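Local atomic coordinates of OTU domain-containing protein wMelOTU (PDB entry 6W9O), a protein that removes ubiquitin from modified proteins as an OTU-family deubiquitinase, probably by cysteine-protease chemistry, and is a bacterial effector of Wolbachia. Residues N41-Q46 with P194-N199; Q60-Q65 with S180-I185; D78-A83 with N112-I117. One frame throughout, in Å; residues are numbered along the deposited sequence.

How the interactions relate
Interactions 1 and 2 adjoin each other, with centres about 9 Å apart, and share one mixed sheet. Interaction 1 adds the edge strand 42-44 to strand 191-197 and is partly buried. Interaction 2 is buried and sets helix 53-66 against strand 181-188, the next strand of the sheet. The two touch through Q60, which probably bonds to the backbone of Q46, and Q64, which probably bonds to that of D197. Interaction 3 lies on the other side of the chain's centre and joins two helices, partly buried. Backbone bonds dominate interaction 1, side-chain to backbone bonds interaction 2, and apolar contacts with a weak arginine bond interaction 3.

Interaction 1: N41-Q46 with P194-N199; sequences NFYVGQ and PLLDRN
Strand 42-44 runs antiparallel to strand 194-197, with axes 4.5 Å apart at closest and directions 146° apart. Y43 and L196 form the hydrogen-bonded pair: Y43 N to L196 O and L196 N to Y43 O are both 2.8 Å. G45 N to P194 O and R198 N to N41 O extend the ladder at either end. F42, V44, L195 and D197 share one face of the sheet. D197 CB sits over the F42 ring, 4.2 Å from its centroid, in a CH-pi contact. L195 CD2 lies 3.9 Å from F42 CD1. On the other face L196 CB packs over the Y43 ring, 4.0 Å from the centroid. Y43 CG stands between the backbone N and carbonyl carbon (chi1 62°), which sets the ring against L196 CB. Y43 OH bonds to S201. The R198 guanidinium lays a face over Y43 CB. D197 OD2 is gripped twice, from opposite faces of the carboxylate. N41 ND2 donates to D197 OD2 at 2.9 Å from one face. On the other, N199 N also donates to D197 OD2 at 2.9 Å, which makes an Asx turn where the strand ends. Together this is an antiparallel edge-strand pairing in the central sheet of the OTU-like protein.

Interaction 2: Q60-Q65 with S180-I185; sequences QSLEQQ and STVHII
S61 and Q65 lie one turn apart on helix 60-65, and each makes a hydrogen bond to the backbone of strand 181-185. S61 OG accepts from H183 N at 2.9 Å, with an N-H...O angle of 161°. The serine hydroxyl is anti to its own backbone N (chi1 171°), which carries it to the strand. Beside this bond, S61 OG also comes within 3.2 Å of V182 CB, a close van der Waals approach. Q65 NE2 donates to T181 O, also at 2.9 Å. The donor meets this oxygen almost head-on, at a C=O...N angle of 168°, and the oxygen lies near the amide plane of Q65. The glutamine chain bends at chi2 to get there, and its OE1 bonds to K200. The H183 ring has Q65 NE2 at its edge, but H183 ND1 bonds to H142 on strand 140-146. The apolar contacts centre on V182. Its CG1 rests 3.7 Å from L62 CA and 4.1 Å from L62 CD1, the two side chains lying side by side. Both bonds in this buried contact thus end on main-chain atoms of the strand. They satisfy polar groups of T181 and H183 and tie the helix to one side of the sheet.

Interaction 3: D78-A83 with N112-I117; sequences DCREFA and NYTADI
A83, C79 and R80 of helix 78-83 meet Y113, T114 and I117 in an antiparallel helix pair, with axes 8.8 Å apart and directions 168° apart. The pair belongs to the helical part of this OTU-like protein. R80 CA and T114 CA are the closest CA pair, 4.8 Å apart, so the helices are close here. Y113 reaches across with its ring. Its CG is anti to the backbone N (chi1 -180°), which lets the ring extend across to C79 and A83. A83 CB touches it obliquely, 3.6 Å from Y113 CD1. Carbonyl C79 O lies at the ring edge, near the ring plane. Farther out, the phenol OH of Y113 passes C79 CB at 3.5 Å, while its polar partner is E129 of helix 126-137. F91 meets the same ring edge-to-face. I117 shares this side of the contact. I117 CB, one turn on in the same segment, lies over one face of the Y113 ring, offset toward the rim. The two branches of I117 part from there. CG1 packs on C79 CB at 3.8 Å, and CG2 packs on R80 CB. I117 O is a hydrogen-bond acceptor for R76, on the same helix as R80. Helix 126-137 touches both C79 and I117, so a third helix closes round this end of the pair. T114 fits in at the other end, its CG2 against A83 CB at 3.8 Å. Its hydroxyl turns back to bond to D111 O in its own helix. R80 crosses T114 at about a right angle. The chain is extended from CG to NE, and T114 CB lies over one face of the guanidinium. R80 NH1 donates to the backbone T114 O at 2.8 Å, but the N-H...O angle is only 126°, so the bond is weak.

Interaction 1: N41-Q46 with P194-N199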
ATOM      1  N   ASN A  41     -13.674 -13.231  -8.280  1.00 20.35           N
ATOM      2  CA  ASN A  41     -12.348 -13.852  -8.372  1.00 17.99           C
ATOM      3  C   ASN A  41     -11.359 -13.300  -7.368  1.00 19.27           C
ATOM      4  O   ASN A  41     -10.291 -13.888  -7.211  1.00 18.61           O
ATOM      5  CB  ASN A  41     -11.755 -13.751  -9.792  1.00 15.94           C
ATOM      6  CG  ASN A  41     -11.721 -12.319 -10.336  1.00 21.89           C
ATOM      7  OD1 ASN A  41     -12.752 -11.649 -10.379  1.00 20.31           O
ATOM      8  ND2 ASN A  41     -10.549 -11.845 -10.772  1.00 18.11           N
ATOM      9  N   PHE A  42     -11.695 -12.233  -6.623  1.00 16.81           N
ATOM     10  CA  PHE A  42     -10.754 -11.699  -5.634  1.00 16.85           C
ATOM     11  C   PHE A  42     -11.060 -12.244  -4.254  1.00 17.65           C
ATOM     12  O   PHE A  42     -12.169 -12.720  -3.991  1.00 20.20           O
ATOM     13  CB  PHE A  42     -10.785 -10.152  -5.581  1.00 15.72           C
ATOM     14  CG  PHE A  42     -10.082  -9.511  -6.780  1.00 14.24           C
ATOM     15  CD1 PHE A  42      -8.777  -9.002  -6.656  1.00 15.28           C
ATOM     16  CD2 PHE A  42     -10.753  -9.435  -8.007  1.00 17.94           C
ATOM     17  CE1 PHE A  42      -8.128  -8.437  -7.761  1.00 17.68           C
ATOM     18  CE2 PHE A  42     -10.140  -8.909  -9.068  1.00 19.26           C
ATOM     19  CZ  PHE A  42      -8.836  -8.378  -8.972  1.00 15.83           C
ATOM     20  N   TYR A  43     -10.034 -12.285  -3.421  1.00 17.54           N
ATOM     21  CA  TYR A  43     -10.208 -12.797  -2.061  1.00 18.13           C
ATOM     22  C   TYR A  43      -9.269 -12.025  -1.163  1.00 15.71           C
ATOM     23  O   TYR A  43      -8.300 -11.425  -1.625  1.00 15.86           O
ATOM     24  CB  TYR A  43      -9.911 -14.304  -1.986  1.00 19.91           C
ATOM     25  CG  TYR A  43      -8.483 -14.678  -2.341  1.00 19.15           C
ATOM     26  CD1 TYR A  43      -7.543 -14.898  -1.355  1.00 19.31           C
ATOM     27  CD2 TYR A  43      -8.092 -14.863  -3.662  1.00 18.63           C
ATOM     28  CE1 TYR A  43      -6.247 -15.262  -1.644  1.00 21.71           C
ATOM     29  CE2 TYR A  43      -6.787 -15.218  -3.947  1.00 18.49           C
ATOM     30  CZ  TYR A  43      -5.876 -15.417  -2.961  1.00 22.35           C
ATOM     31  OH  TYR A  43      -4.566 -15.766  -3.328  1.00 23.06           O
ATOM     32  N   VAL A  44      -9.590 -12.018   0.136  1.00 17.37           N
ATOM     33  CA  VAL A  44      -8.738 -11.392   1.139  1.00 17.51           C
ATOM     34  C   VAL A  44      -7.652 -12.381   1.591  1.00 16.98           C
ATOM     35  O   VAL A  44      -7.955 -13.440   2.138  1.00 21.22           O
ATOM     36  CB  VAL A  44      -9.578 -10.883   2.325  1.00 18.96           C
ATOM     37  CG1 VAL A  44      -8.652 -10.180   3.303  1.00 20.31           C
ATOM     38  CG2 VAL A  44     -10.664  -9.939   1.808  1.00 18.99           C
ATOM     39  N   GLY A  45      -6.381 -12.005   1.389  1.00 16.40           N
ATOM     40  CA  GLY A  45      -5.230 -12.792   1.798  1.00 17.74           C
ATOM     41  C   GLY A  45      -4.864 -12.500   3.239  1.00 18.45           C
ATOM     42  O   GLY A  45      -5.634 -11.917   4.004  1.00 20.41           O
ATOM     43  N   GLN A  46      -3.670 -12.898   3.611  1.00 19.93           N
ATOM     44  CA  GLN A  46      -3.160 -12.702   4.957  1.00 22.15           C
ATOM     45  C   GLN A  46      -1.925 -11.839   4.876  1.00 21.29           C
ATOM     46  O   GLN A  46      -1.142 -11.964   3.954  1.00 26.22           O
ATOM     47  CB  GLN A  46      -2.776 -14.018   5.625  1.00 26.45           C
ATOM     48  CG  GLN A  46      -3.954 -14.775   6.171  1.00 42.30           C
ATOM     49  CD  GLN A  46      -4.630 -15.579   5.094  1.00 53.56           C
ATOM     50  OE1 GLN A  46      -3.970 -16.282   4.321  1.00 56.13           O
ATOM     51  NE2 GLN A  46      -5.957 -15.485   5.025  1.00 57.16           N
ATOM     52  N   PRO A 194      -3.876  -7.948   1.961  1.00 12.88           N
ATOM     53  CA  PRO A 194      -3.853  -7.845   0.502  1.00 13.01           C
ATOM     54  C   PRO A 194      -5.184  -8.374  -0.045  1.00 12.09           C
ATOM     55  O   PRO A 194      -5.781  -9.320   0.467  1.00 14.92           O
ATOM     56  CB  PRO A 194      -2.689  -8.785   0.099  1.00 13.43           C
ATOM     57  CG  PRO A 194      -2.713  -9.849   1.144  1.00 13.82           C
ATOM     58  CD  PRO A 194      -3.062  -9.079   2.472  1.00 16.47           C
ATOM     59  N   LEU A 195      -5.649  -7.759  -1.171  1.00 12.40           N
ATOM     60  CA  LEU A 195      -6.787  -8.313  -1.913  1.00 12.68           C
ATOM     61  C   LEU A 195      -6.206  -8.958  -3.166  1.00 12.58           C
ATOM     62  O   LEU A 195      -5.652  -8.254  -4.004  1.00 14.19           O
ATOM     63  CB  LEU A 195      -7.764  -7.203  -2.273  1.00 12.76           C
ATOM     64  CG  LEU A 195      -9.010  -7.734  -2.976  1.00 14.97           C
ATOM     65  CD1 LEU A 195      -9.940  -8.326  -1.905  1.00 18.07           C
ATOM     66  CD2 LEU A 195      -9.743  -6.629  -3.747  1.00 19.66           C
ATOM     67  N   LEU A 196      -6.289 -10.293  -3.245  1.00 12.56           N
ATOM     68  CA  LEU A 196      -5.574 -11.029  -4.298  1.00 13.13           C
ATOM     69  C   LEU A 196      -6.577 -11.646  -5.248  1.00 17.05           C
ATOM     70  O   LEU A 196      -7.769 -11.709  -4.982  1.00 16.57           O
ATOM     71  CB  LEU A 196      -4.677 -12.088  -3.652  1.00 14.85           C
ATOM     72  CG  LEU A 196      -3.606 -11.519  -2.688  1.00 15.96           C
ATOM     73  CD1 LEU A 196      -2.883 -12.581  -1.863  1.00 18.64           C
ATOM     74  CD2 LEU A 196      -2.600 -10.669  -3.473  1.00 18.26           C
ATOM     75  N   ASP A 197      -6.077 -12.145  -6.385  1.00 14.77           N
ATOM     76  CA  ASP A 197      -6.922 -12.640  -7.480  1.00 15.60           C
ATOM     77  C   ASP A 197      -6.677 -14.127  -7.628  1.00 16.12           C
ATOM     78  O   ASP A 197      -5.534 -14.548  -7.885  1.00 15.71           O
ATOM     79  CB  ASP A 197      -6.502 -11.883  -8.740  1.00 16.27           C
ATOM     80  CG  ASP A 197      -7.329 -12.201  -9.950  1.00 16.55           C
ATOM     81  OD1 ASP A 197      -7.175 -11.420 -10.911  1.00 18.98           O
ATOM     82  OD2 ASP A 197      -8.101 -13.180  -9.977  1.00 15.98           O
ATOM     83  N   ARG A 198      -7.735 -14.938  -7.496  1.00 13.98           N
ATOM     84  CA  ARG A 198      -7.554 -16.382  -7.657  1.00 16.93           C
ATOM     85  C   ARG A 198      -6.950 -16.733  -9.021  1.00 14.71           C
ATOM     86  O   ARG A 198      -6.238 -17.752  -9.161  1.00 17.92           O
ATOM     87  CB  ARG A 198      -8.885 -17.139  -7.512  1.00 18.37           C
ATOM     88  CG  ARG A 198      -9.595 -16.912  -6.172  1.00 27.31           C
ATOM     89  CD  ARG A 198     -10.902 -17.736  -6.124  1.00 37.32           C
ATOM     90  NE  ARG A 198     -11.237 -18.002  -4.729  1.00 47.32           N
ATOM     91  CZ  ARG A 198     -11.936 -17.156  -3.982  1.00 52.94           C
ATOM     92  NH1 ARG A 198     -12.360 -16.011  -4.509  1.00 50.28           N
ATOM     93  NH2 ARG A 198     -12.197 -17.442  -2.705  1.00 60.97           N
ATOM     94  N   ASN A 199      -7.286 -15.957 -10.051  1.00 14.53           N
ATOM     95  CA  ASN A 199      -6.828 -16.268 -11.391  1.00 16.18           C
ATOM     96  C   ASN A 199      -5.322 -16.158 -11.497  1.00 16.08           C
ATOM     97  O   ASN A 199      -4.758 -16.768 -12.419  1.00 16.88           O
ATOM     98  CB  ASN A 199      -7.465 -15.273 -12.392  1.00 19.24           C
ATOM     99  CG  ASN A 199      -8.945 -15.513 -12.607  1.00 24.78           C
ATOM    100  OD1 ASN A 199      -9.408 -16.637 -12.516  1.00 27.68           O
ATOM    101  ND2 ASN A 199      -9.701 -14.444 -12.930  1.00 19.45           N
TER

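Interaction 2: Q60-Q65 with S180-I185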
ATOM      1  N   GLN A  60       2.452  -8.145  -1.512  1.00 15.02           N
ATOM      2  CA  GLN A  60       1.842  -9.336  -2.097  1.00 13.67           C
ATOM      3  C   GLN A  60       1.057  -8.973  -3.335  1.00 12.94           C
ATOM      4  O   GLN A  60       1.080  -9.723  -4.333  1.00 13.45           O
ATOM      5  CB  GLN A  60       0.952 -10.034  -1.077  1.00 13.21           C
ATOM      6  CG  GLN A  60       1.768 -10.739   0.045  1.00 13.98           C
ATOM      7  CD  GLN A  60       0.830 -11.431   0.984  1.00 16.50           C
ATOM      8  OE1 GLN A  60       0.045 -12.287   0.569  1.00 18.82           O
ATOM      9  NE2 GLN A  60       0.855 -11.043   2.273  1.00 16.73           N
ATOM     10  N   SER A  61       0.314  -7.867  -3.301  1.00 12.70           N
ATOM     11  CA  SER A  61      -0.470  -7.512  -4.487  1.00 11.50           C
ATOM     12  C   SER A  61       0.457  -7.069  -5.610  1.00 13.10           C
ATOM     13  O   SER A  61       0.255  -7.446  -6.787  1.00 12.99           O
ATOM     14  CB  SER A  61      -1.487  -6.419  -4.084  1.00 12.59           C
ATOM     15  OG  SER A  61      -2.138  -5.901  -5.255  1.00 12.62           O
ATOM     16  N   LEU A  62       1.542  -6.347  -5.272  1.00 13.95           N
ATOM     17  CA  LEU A  62       2.526  -5.955  -6.290  1.00 12.93           C
ATOM     18  C   LEU A  62       3.105  -7.171  -6.984  1.00 12.58           C
ATOM     19  O   LEU A  62       3.232  -7.202  -8.221  1.00 14.36           O
ATOM     20  CB  LEU A  62       3.650  -5.132  -5.643  1.00 13.86           C
ATOM     21  CG  LEU A  62       4.722  -4.606  -6.615  1.00 14.25           C
ATOM     22  CD1 LEU A  62       4.125  -3.507  -7.480  1.00 16.88           C
ATOM     23  CD2 LEU A  62       5.956  -4.138  -5.830  1.00 19.04           C
ATOM     24  N   GLU A  63       3.471  -8.201  -6.216  1.00 12.92           N
ATOM     25  CA  GLU A  63       4.105  -9.355  -6.840  1.00 13.00           C
ATOM     26  C   GLU A  63       3.107 -10.055  -7.760  1.00 14.03           C
ATOM     27  O   GLU A  63       3.450 -10.477  -8.880  1.00 14.47           O
ATOM     28  CB  GLU A  63       4.623 -10.331  -5.775  1.00 14.70           C
ATOM     29  CG  GLU A  63       5.289 -11.539  -6.492  1.00 15.24           C
ATOM     30  CD  GLU A  63       5.908 -12.573  -5.573  1.00 18.40           C
ATOM     31  OE1 GLU A  63       6.017 -12.296  -4.329  1.00 20.12           O
ATOM     32  OE2 GLU A  63       6.330 -13.626  -6.047  1.00 20.11           O
ATOM     33  N   GLN A  64       1.865 -10.204  -7.305  1.00 14.41           N
ATOM     34  CA  GLN A  64       0.925 -10.941  -8.138  1.00 14.24           C
ATOM     35  C   GLN A  64       0.591 -10.170  -9.405  1.00 14.43           C
ATOM     36  O   GLN A  64       0.440 -10.763 -10.485  1.00 14.77           O
ATOM     37  CB  GLN A  64      -0.342 -11.182  -7.305  1.00 15.40           C
ATOM     38  CG  GLN A  64      -1.267 -12.139  -7.964  1.00 20.72           C
ATOM     39  CD  GLN A  64      -2.389 -12.561  -7.005  1.00 19.80           C
ATOM     40  OE1 GLN A  64      -3.359 -11.892  -6.954  1.00 19.77           O
ATOM     41  NE2 GLN A  64      -2.237 -13.681  -6.318  1.00 23.82           N
ATOM     42  N   GLN A  65       0.433  -8.851  -9.303  1.00 14.77           N
ATOM     43  CA  GLN A  65       0.006  -8.015 -10.427  1.00 12.57           C
ATOM     44  C   GLN A  65       1.132  -7.808 -11.420  1.00 15.40           C
ATOM     45  O   GLN A  65       0.902  -7.858 -12.644  1.00 16.77           O
ATOM     46  CB  GLN A  65      -0.434  -6.622  -9.919  1.00 13.88           C
ATOM     47  CG  GLN A  65      -1.743  -6.652  -9.128  1.00 14.62           C
ATOM     48  CD  GLN A  65      -2.916  -7.036 -10.027  1.00 17.42           C
ATOM     49  OE1 GLN A  65      -3.140  -8.224 -10.293  1.00 19.01           O
ATOM     50  NE2 GLN A  65      -3.632  -6.052 -10.560  1.00 15.57           N
ATOM     51  N   SER A 180      -1.505  -2.478 -13.415  1.00 14.54           N
ATOM     52  CA  SER A 180      -0.780  -1.441 -12.699  0.68 15.90           C
ATOM     53  C   SER A 180      -1.551  -0.899 -11.507  1.00 17.39           C
ATOM     54  O   SER A 180      -1.131   0.102 -10.936  1.00 17.54           O
ATOM     55  CB  SER A 180      -0.438  -0.298 -13.630  0.68 18.88           C
ATOM     56  OG  SER A 180       0.474  -0.743 -14.635  0.68 19.56           O
ATOM     57  N   THR A 181      -2.660  -1.530 -11.120  1.00 14.26           N
ATOM     58  CA  THR A 181      -3.315  -1.176  -9.849  1.00 12.31           C
ATOM     59  C   THR A 181      -3.039  -2.316  -8.878  1.00 14.90           C
ATOM     60  O   THR A 181      -3.284  -3.484  -9.212  1.00 15.82           O
ATOM     61  CB  THR A 181      -4.825  -1.053 -10.056  1.00 13.26           C
ATOM     62  OG1 THR A 181      -5.110   0.068 -10.906  1.00 16.78           O
ATOM     63  CG2 THR A 181      -5.562  -0.791  -8.724  1.00 14.29           C
ATOM     64  N   VAL A 182      -2.577  -1.985  -7.653  1.00 12.74           N
ATOM     65  CA  VAL A 182      -2.460  -2.962  -6.588  1.00 11.82           C
ATOM     66  C   VAL A 182      -3.620  -2.725  -5.619  1.00 14.10           C
ATOM     67  O   VAL A 182      -4.237  -1.644  -5.591  1.00 14.46           O
ATOM     68  CB  VAL A 182      -1.096  -2.891  -5.883  1.00 15.20           C
ATOM     69  CG1 VAL A 182       0.027  -3.297  -6.892  1.00 15.11           C
ATOM     70  CG2 VAL A 182      -0.827  -1.518  -5.409  1.00 15.57           C
ATOM     71  N   HIS A 183      -3.984  -3.760  -4.848  1.00 11.59           N
ATOM     72  CA  HIS A 183      -5.238  -3.738  -4.079  1.00 10.60           C
ATOM     73  C   HIS A 183      -5.022  -4.228  -2.663  1.00 11.76           C
ATOM     74  O   HIS A 183      -4.460  -5.302  -2.460  1.00 12.98           O
ATOM     75  CB  HIS A 183      -6.292  -4.693  -4.716  1.00 11.89           C
ATOM     76  CG  HIS A 183      -6.566  -4.396  -6.156  1.00 10.45           C
ATOM     77  ND1 HIS A 183      -7.580  -3.552  -6.562  1.00 12.86           N
ATOM     78  CD2 HIS A 183      -5.991  -4.892  -7.284  1.00 12.85           C
ATOM     79  CE1 HIS A 183      -7.582  -3.505  -7.897  1.00 13.84           C
ATOM     80  NE2 HIS A 183      -6.639  -4.322  -8.352  1.00 13.93           N
ATOM     81  N   ILE A 184      -5.534  -3.453  -1.688  1.00 11.60           N
ATOM     82  CA  ILE A 184      -5.483  -3.880  -0.293  1.00 11.23           C
ATOM     83  C   ILE A 184      -6.799  -3.523   0.359  1.00 11.57           C
ATOM     84  O   ILE A 184      -7.560  -2.681  -0.134  1.00 13.31           O
ATOM     85  CB  ILE A 184      -4.289  -3.274   0.486  1.00 12.38           C
ATOM     86  CG1 ILE A 184      -4.524  -1.765   0.665  1.00 13.41           C
ATOM     87  CG2 ILE A 184      -2.954  -3.558  -0.231  1.00 13.44           C
ATOM     88  CD1 ILE A 184      -3.337  -1.104   1.416  1.00 14.06           C
ATOM     89  N   ILE A 185      -7.088  -4.204   1.451  1.00 12.52           N
ATOM     90  CA  ILE A 185      -8.347  -3.977   2.172  1.00 13.68           C
ATOM     91  C   ILE A 185      -8.039  -3.530   3.590  1.00 15.18           C
ATOM     92  O   ILE A 185      -7.091  -4.022   4.214  1.00 14.24           O
ATOM     93  CB  ILE A 185      -9.285  -5.197   2.073  1.00 20.79           C
ATOM     94  CG1 ILE A 185     -10.653  -4.950   2.732  1.00 23.08           C
ATOM     95  CG2 ILE A 185      -8.640  -6.452   2.579  1.00 23.25           C
ATOM     96  CD1 ILE A 185     -11.770  -5.899   2.082  1.00 23.42           C
TER

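Interaction 3: D78-A83 with N112-I117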
ATOM      1  N   ASP A  78      12.588   1.991   0.925  1.00 16.06           N
ATOM      2  CA  ASP A  78      12.225   2.908  -0.168  1.00 15.86           C
ATOM      3  C   ASP A  78      11.623   4.191   0.404  1.00 16.88           C
ATOM      4  O   ASP A  78      11.852   5.295  -0.117  1.00 18.91           O
ATOM      5  CB  ASP A  78      11.142   2.271  -1.057  1.00 15.18           C
ATOM      6  CG  ASP A  78      11.635   1.048  -1.894  1.00 17.51           C
ATOM      7  OD1 ASP A  78      12.855   0.941  -2.187  1.00 21.69           O
ATOM      8  OD2 ASP A  78      10.735   0.235  -2.223  1.00 18.18           O
ATOM      9  N   CYS A  79      10.923   4.067   1.531  1.00 14.33           N
ATOM     10  CA  CYS A  79      10.326   5.260   2.131  1.00 15.66           C
ATOM     11  C   CYS A  79      11.384   6.063   2.857  1.00 16.25           C
ATOM     12  O   CYS A  79      11.400   7.300   2.782  1.00 15.92           O
ATOM     13  CB  CYS A  79       9.199   4.831   3.089  1.00 15.38           C
ATOM     14  SG  CYS A  79       7.785   4.092   2.166  1.00 15.56           S
ATOM     15  N   ARG A  80      12.321   5.376   3.535  1.00 14.88           N
ATOM     16  CA  ARG A  80      13.458   6.076   4.117  1.00 15.36           C
ATOM     17  C   ARG A  80      14.218   6.849   3.052  1.00 18.35           C
ATOM     18  O   ARG A  80      14.606   8.002   3.259  1.00 20.04           O
ATOM     19  CB  ARG A  80      14.409   5.057   4.772  1.00 18.27           C
ATOM     20  CG  ARG A  80      15.678   5.655   5.276  1.00 23.79           C
ATOM     21  CD  ARG A  80      16.537   4.566   5.896  1.00 24.78           C
ATOM     22  NE  ARG A  80      17.883   5.038   6.156  1.00 43.89           N
ATOM     23  CZ  ARG A  80      18.312   5.396   7.370  1.00 60.20           C
ATOM     24  NH1 ARG A  80      17.487   5.313   8.425  1.00 58.24           N
ATOM     25  NH2 ARG A  80      19.566   5.822   7.538  1.00 59.83           N
ATOM     26  N   GLU A  81      14.499   6.191   1.927  1.00 17.95           N
ATOM     27  CA  GLU A  81      15.269   6.857   0.883  1.00 18.99           C
ATOM     28  C   GLU A  81      14.506   8.054   0.322  1.00 19.34           C
ATOM     29  O   GLU A  81      15.094   9.106   0.073  1.00 21.78           O
ATOM     30  CB  GLU A  81      15.548   5.835  -0.231  1.00 21.57           C
ATOM     31  CG  GLU A  81      16.572   4.807   0.222  1.00 26.81           C
ATOM     32  CD  GLU A  81      17.020   3.877  -0.899  1.00 39.55           C
ATOM     33  OE1 GLU A  81      16.320   3.761  -1.927  1.00 34.69           O
ATOM     34  OE2 GLU A  81      18.082   3.238  -0.705  1.00 44.14           O
ATOM     35  N   PHE A  82      13.198   7.901   0.106  1.00 19.20           N
ATOM     36  CA  PHE A  82      12.406   9.039  -0.338  1.00 17.52           C
ATOM     37  C   PHE A  82      12.586  10.236   0.592  1.00 17.38           C
ATOM     38  O   PHE A  82      12.785  11.376   0.139  1.00 18.68           O
ATOM     39  CB  PHE A  82      10.939   8.601  -0.432  1.00 16.55           C
ATOM     40  CG  PHE A  82      10.021   9.680  -0.919  1.00 15.71           C
ATOM     41  CD1 PHE A  82       9.631   9.722  -2.247  1.00 17.22           C
ATOM     42  CD2 PHE A  82       9.516  10.637  -0.017  1.00 18.02           C
ATOM     43  CE1 PHE A  82       8.758  10.726  -2.720  1.00 19.00           C
ATOM     44  CE2 PHE A  82       8.627  11.606  -0.455  1.00 17.08           C
ATOM     45  CZ  PHE A  82       8.248  11.681  -1.812  1.00 17.77           C
ATOM     46  N   ALA A  83      12.530   9.996   1.906  1.00 16.28           N
ATOM     47  CA  ALA A  83      12.665  11.085   2.874  1.00 16.94           C
ATOM     48  C   ALA A  83      14.063  11.680   2.911  1.00 18.87           C
ATOM     49  O   ALA A  83      14.208  12.873   3.200  1.00 22.18           O
ATOM     50  CB  ALA A  83      12.299  10.587   4.270  1.00 18.14           C
ATOM     51  N   ASN A 112      13.868  12.253  12.040  1.00 28.24           N
ATOM     52  CA  ASN A 112      13.183  11.276  12.881  1.00 26.17           C
ATOM     53  C   ASN A 112      12.466  10.228  12.039  1.00 24.75           C
ATOM     54  O   ASN A 112      12.517   9.031  12.353  1.00 26.13           O
ATOM     55  CB  ASN A 112      12.177  11.960  13.791  1.00 26.31           C
ATOM     56  CG  ASN A 112      12.834  12.819  14.819  1.00 39.93           C
ATOM     57  OD1 ASN A 112      12.176  13.639  15.460  1.00 42.84           O
ATOM     58  ND2 ASN A 112      14.135  12.639  14.995  1.00 37.52           N
ATOM     59  N   TYR A 113      11.798  10.664  10.960  1.00 21.87           N
ATOM     60  CA  TYR A 113      11.116   9.727  10.058  1.00 19.33           C
ATOM     61  C   TYR A 113      12.084   8.704   9.488  1.00 21.19           C
ATOM     62  O   TYR A 113      11.750   7.515   9.410  1.00 21.32           O
ATOM     63  CB  TYR A 113      10.466  10.510   8.898  1.00 18.35           C
ATOM     64  CG  TYR A 113       9.722   9.634   7.893  1.00 16.83           C
ATOM     65  CD1 TYR A 113      10.385   9.004   6.830  1.00 16.57           C
ATOM     66  CD2 TYR A 113       8.350   9.414   8.023  1.00 17.60           C
ATOM     67  CE1 TYR A 113       9.694   8.196   5.931  1.00 16.55           C
ATOM     68  CE2 TYR A 113       7.657   8.602   7.124  1.00 17.87           C
ATOM     69  CZ  TYR A 113       8.338   8.010   6.067  1.00 15.59           C
ATOM     70  OH  TYR A 113       7.649   7.201   5.154  1.00 15.45           O
ATOM     71  N   THR A 114      13.279   9.140   9.050  1.00 21.72           N
ATOM     72  CA  THR A 114      14.182   8.188   8.397  1.00 24.00           C
ATOM     73  C   THR A 114      14.582   7.069   9.362  1.00 25.99           C
ATOM     74  O   THR A 114      14.847   5.942   8.928  1.00 28.94           O
ATOM     75  CB  THR A 114      15.416   8.896   7.808  1.00 27.10           C
ATOM     76  OG1 THR A 114      16.204   9.438   8.870  1.00 28.56           O
ATOM     77  CG2 THR A 114      15.002  10.053   6.915  1.00 25.35           C
ATOM     78  N   ALA A 115      14.625   7.358  10.661  1.00 24.47           N
ATOM     79  CA  ALA A 115      14.866   6.293  11.637  1.00 26.13           C
ATOM     80  C   ALA A 115      13.593   5.496  11.916  1.00 28.70           C
ATOM     81  O   ALA A 115      13.610   4.260  11.906  1.00 27.43           O
ATOM     82  CB  ALA A 115      15.417   6.876  12.932  1.00 28.81           C
ATOM     83  N   ASP A 116      12.484   6.202  12.169  1.00 21.66           N
ATOM     84  CA  ASP A 116      11.269   5.531  12.625  1.00 20.72           C
ATOM     85  C   ASP A 116      10.687   4.612  11.562  1.00 18.35           C
ATOM     86  O   ASP A 116      10.103   3.567  11.906  1.00 18.65           O
ATOM     87  CB  ASP A 116      10.220   6.565  13.019  1.00 19.56           C
ATOM     88  CG  ASP A 116       9.125   5.963  13.946  1.00 27.89           C
ATOM     89  OD1 ASP A 116       9.468   5.184  14.887  1.00 28.69           O
ATOM     90  OD2 ASP A 116       7.929   6.278  13.735  1.00 29.79           O
ATOM     91  N   ILE A 117      10.788   4.974  10.266  1.00 17.01           N
ATOM     92  CA  ILE A 117      10.140   4.205   9.224  1.00 16.95           C
ATOM     93  C   ILE A 117      10.742   2.810   9.072  1.00 16.58           C
ATOM     94  O   ILE A 117      10.084   1.930   8.532  1.00 16.56           O
ATOM     95  CB  ILE A 117      10.126   5.005   7.905  1.00 15.97           C
ATOM     96  CG1 ILE A 117       9.124   4.408   6.880  1.00 17.16           C
ATOM     97  CG2 ILE A 117      11.544   5.009   7.256  1.00 19.50           C
ATOM     98  CD1 ILE A 117       7.686   4.414   7.372  1.00 18.90           C
TER